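Local structure of YdhT protein (Bacillus subtilis, 3CBW) at residues V246-Y251 / Y256-Y261. The protein hydrolyses internal beta-1,4-mannosidic linkages in mannan, galactomannan and glucomannan, and takes part in the breakdown of glucomannan. The protein carries 3 engineered substitutions. Sequence-based numbering, arbitrary orientation.
Sequences VGLDAY and YSINGY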
loop_
_atom_site.group_PDB
_atom_site.type_symbol
_atom_site.label_atom_id
_atom_site.label_comp_id
_atom_site.label_asym_id
_atom_site.label_seq_id
_atom_site.Cartn_x
_atom_site.Cartn_y
_atom_site.Cartn_z
ATOM N N VAL A 246 -1.886 3.843 8.539
ATOM C CA VAL A 246 -1.282 5.026 7.925
ATOM C C VAL A 246 0.178 4.729 7.620
ATOM O O VAL A 246 0.797 3.868 8.260
ATOM C CB VAL A 246 -1.404 6.287 8.821
ATOM C CG1 VAL A 246 -2.867 6.631 9.015
ATOM C CG2 VAL A 246 -0.702 6.095 10.194
ATOM N N GLY A 247 0.756 5.431 6.658
ATOM C CA GLY A 247 2.148 5.166 6.380
ATOM C C GLY A 247 2.765 6.136 5.418
ATOM O O GLY A 247 2.094 7.008 4.881
ATOM N N LEU A 248 4.061 5.962 5.193
ATOM C CA LEU A 248 4.818 6.808 4.283
ATOM C C LEU A 248 5.399 6.022 3.139
ATOM O O LEU A 248 6.003 4.967 3.352
ATOM C CB LEU A 248 5.974 7.483 5.025
ATOM C CG LEU A 248 5.559 8.515 6.071
ATOM C CD1 LEU A 248 6.732 8.911 6.938
ATOM C CD2 LEU A 248 4.953 9.761 5.417
ATOM N N ASP A 249 5.223 6.558 1.935
ATOM C CA ASP A 249 6.029 6.173 0.787
ATOM C C ASP A 249 7.304 7.021 0.836
ATOM O O ASP A 249 7.245 8.244 0.719
ATOM C CB ASP A 249 5.275 6.429 -0.511
ATOM C CG ASP A 249 4.152 5.420 -0.765
ATOM O OD1 ASP A 249 3.745 4.694 0.164
ATOM O OD2 ASP A 249 3.687 5.345 -1.928
ATOM N N ALA A 250 8.444 6.365 1.033
ATOM C CA ALA A 250 9.705 7.040 1.366
ATOM C C ALA A 250 10.819 6.572 0.444
ATOM O O ALA A 250 11.246 5.420 0.517
ATOM C CB ALA A 250 10.084 6.777 2.837
ATOM N N TYR A 251 11.254 7.466 -0.432
ATOM C CA TYR A 251 12.422 7.217 -1.270
ATOM C C TYR A 251 13.470 8.225 -0.856
ATOM O O TYR A 251 13.228 9.417 -0.874
ATOM C CB TYR A 251 12.079 7.321 -2.759
ATOM C CG TYR A 251 11.210 6.169 -3.200
ATOM C CD1 TYR A 251 11.771 5.004 -3.731
ATOM C CD2 TYR A 251 9.824 6.212 -3.019
ATOM C CE1 TYR A 251 10.968 3.921 -4.102
ATOM C CE2 TYR A 251 9.011 5.131 -3.387
ATOM C CZ TYR A 251 9.594 3.996 -3.925
ATOM O OH TYR A 251 8.824 2.919 -4.291
ATOM N N TYR A 256 17.372 8.332 8.268
ATOM C CA TYR A 256 17.113 8.876 9.591
ATOM C C TYR A 256 16.394 10.219 9.552
ATOM O O TYR A 256 15.991 10.729 10.602
ATOM C CB TYR A 256 18.432 9.014 10.347
ATOM C CG TYR A 256 19.130 7.695 10.591
ATOM C CD1 TYR A 256 19.082 7.087 11.837
ATOM C CD2 TYR A 256 19.839 7.059 9.571
ATOM C CE1 TYR A 256 19.732 5.878 12.068
ATOM C CE2 TYR A 256 20.467 5.854 9.790
ATOM C CZ TYR A 256 20.416 5.280 11.027
ATOM O OH TYR A 256 21.084 4.095 11.216
ATOM N N SER A 257 16.242 10.772 8.348
ATOM C CA SER A 257 15.678 12.105 8.151
ATOM C C SER A 257 14.299 12.086 7.513
ATOM O O SER A 257 13.830 13.110 7.017
ATOM C CB SER A 257 16.627 12.949 7.304
ATOM O OG SER A 257 17.762 13.295 8.070
ATOM N N ILE A 258 13.647 10.931 7.528
ATOM C CA ILE A 258 12.332 10.823 6.907
ATOM C C ILE A 258 11.321 11.597 7.738
ATOM O O ILE A 258 11.233 11.411 8.950
ATOM C CB ILE A 258 11.898 9.359 6.733
ATOM C CG1 ILE A 258 12.939 8.582 5.915
ATOM C CG2 ILE A 258 10.542 9.302 6.038
ATOM C CD1 ILE A 258 12.781 7.062 5.966
ATOM N N ASN A 259 10.600 12.497 7.076
ATOM C CA ASN A 259 9.606 13.337 7.722
ATOM C C ASN A 259 8.227 12.695 7.665
ATOM O O ASN A 259 7.838 12.149 6.628
ATOM C CB ASN A 259 9.600 14.695 7.002
ATOM C CG ASN A 259 8.617 15.685 7.584
ATOM O OD1 ASN A 259 7.407 15.579 7.372
ATOM N ND2 ASN A 259 9.135 16.692 8.289
ATOM N N GLY A 260 7.495 12.750 8.775
ATOM C CA GLY A 260 6.074 12.398 8.755
ATOM C C GLY A 260 5.630 11.373 9.776
ATOM O O GLY A 260 4.435 11.205 10.016
ATOM N N TYR A 261 6.589 10.677 10.378
ATOM C CA TYR A 261 6.293 9.622 11.333
ATOM C C TYR A 261 5.528 10.145 12.553
ATOM O O TYR A 261 4.545 9.549 12.979
ATOM C CB TYR A 261 7.589 8.933 11.746
ATOM C CG TYR A 261 7.483 7.980 12.904
ATOM C CD1 TYR A 261 7.145 6.646 12.701
ATOM C CD2 TYR A 261 7.746 8.407 14.204
ATOM C CE1 TYR A 261 7.071 5.762 13.757
ATOM C CE2 TYR A 261 7.658 7.539 15.275
ATOM C CZ TYR A 261 7.321 6.217 15.040
ATOM O OH TYR A 261 7.258 5.331 16.071
#
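Leu248 and Ala250, two residues apart on the same side of strand 245-252, meet the loop 256-261 through apolar contacts in which Ile258 is the shared partner. The CG2 methyl of Ile258 lies 3.9 Å from CD1 of Leu248 and 4.1 Å from CB of Ala250, while CD1 of Ile258 lies 4.1 Å from the same Ala250 CB. With chi1 at -57°, CG2 lies anti to the backbone N, and the extended chi2 (166°) carries CD1 on to Ala250. Phe273 of the next strand, 271-278, touches both Ala250 and Ile258.

Leu248 also packs against main chain. Its CD1 sits 3.4 Å from Asn259 O and 3.9 Å from Tyr261 N, where the loop turns into helix 261-265. Gly260 is the N-cap residue here; at its positive phi (128°) a CB would press on the carbonyl O of Asn259, and it would also run into Leu248 CD2.

The arrangement belongs to the (beta/alpha)8 barrel of family 26: a strand of the parallel sheet, its loop and the helix that follows, with Leu264 of that helix touching Leu248.

The polar side chains find their partners away from this seam. Asn259 turns away and its OD1 accepts a hydrogen bond from Lys233. On the strand, Asp249 forms a salt bridge with Arg172, and Tyr251, a probable substrate-binding residue, hydrogen-bonds through its OH to Glu275, the nucleophile by analogy with related enzymes.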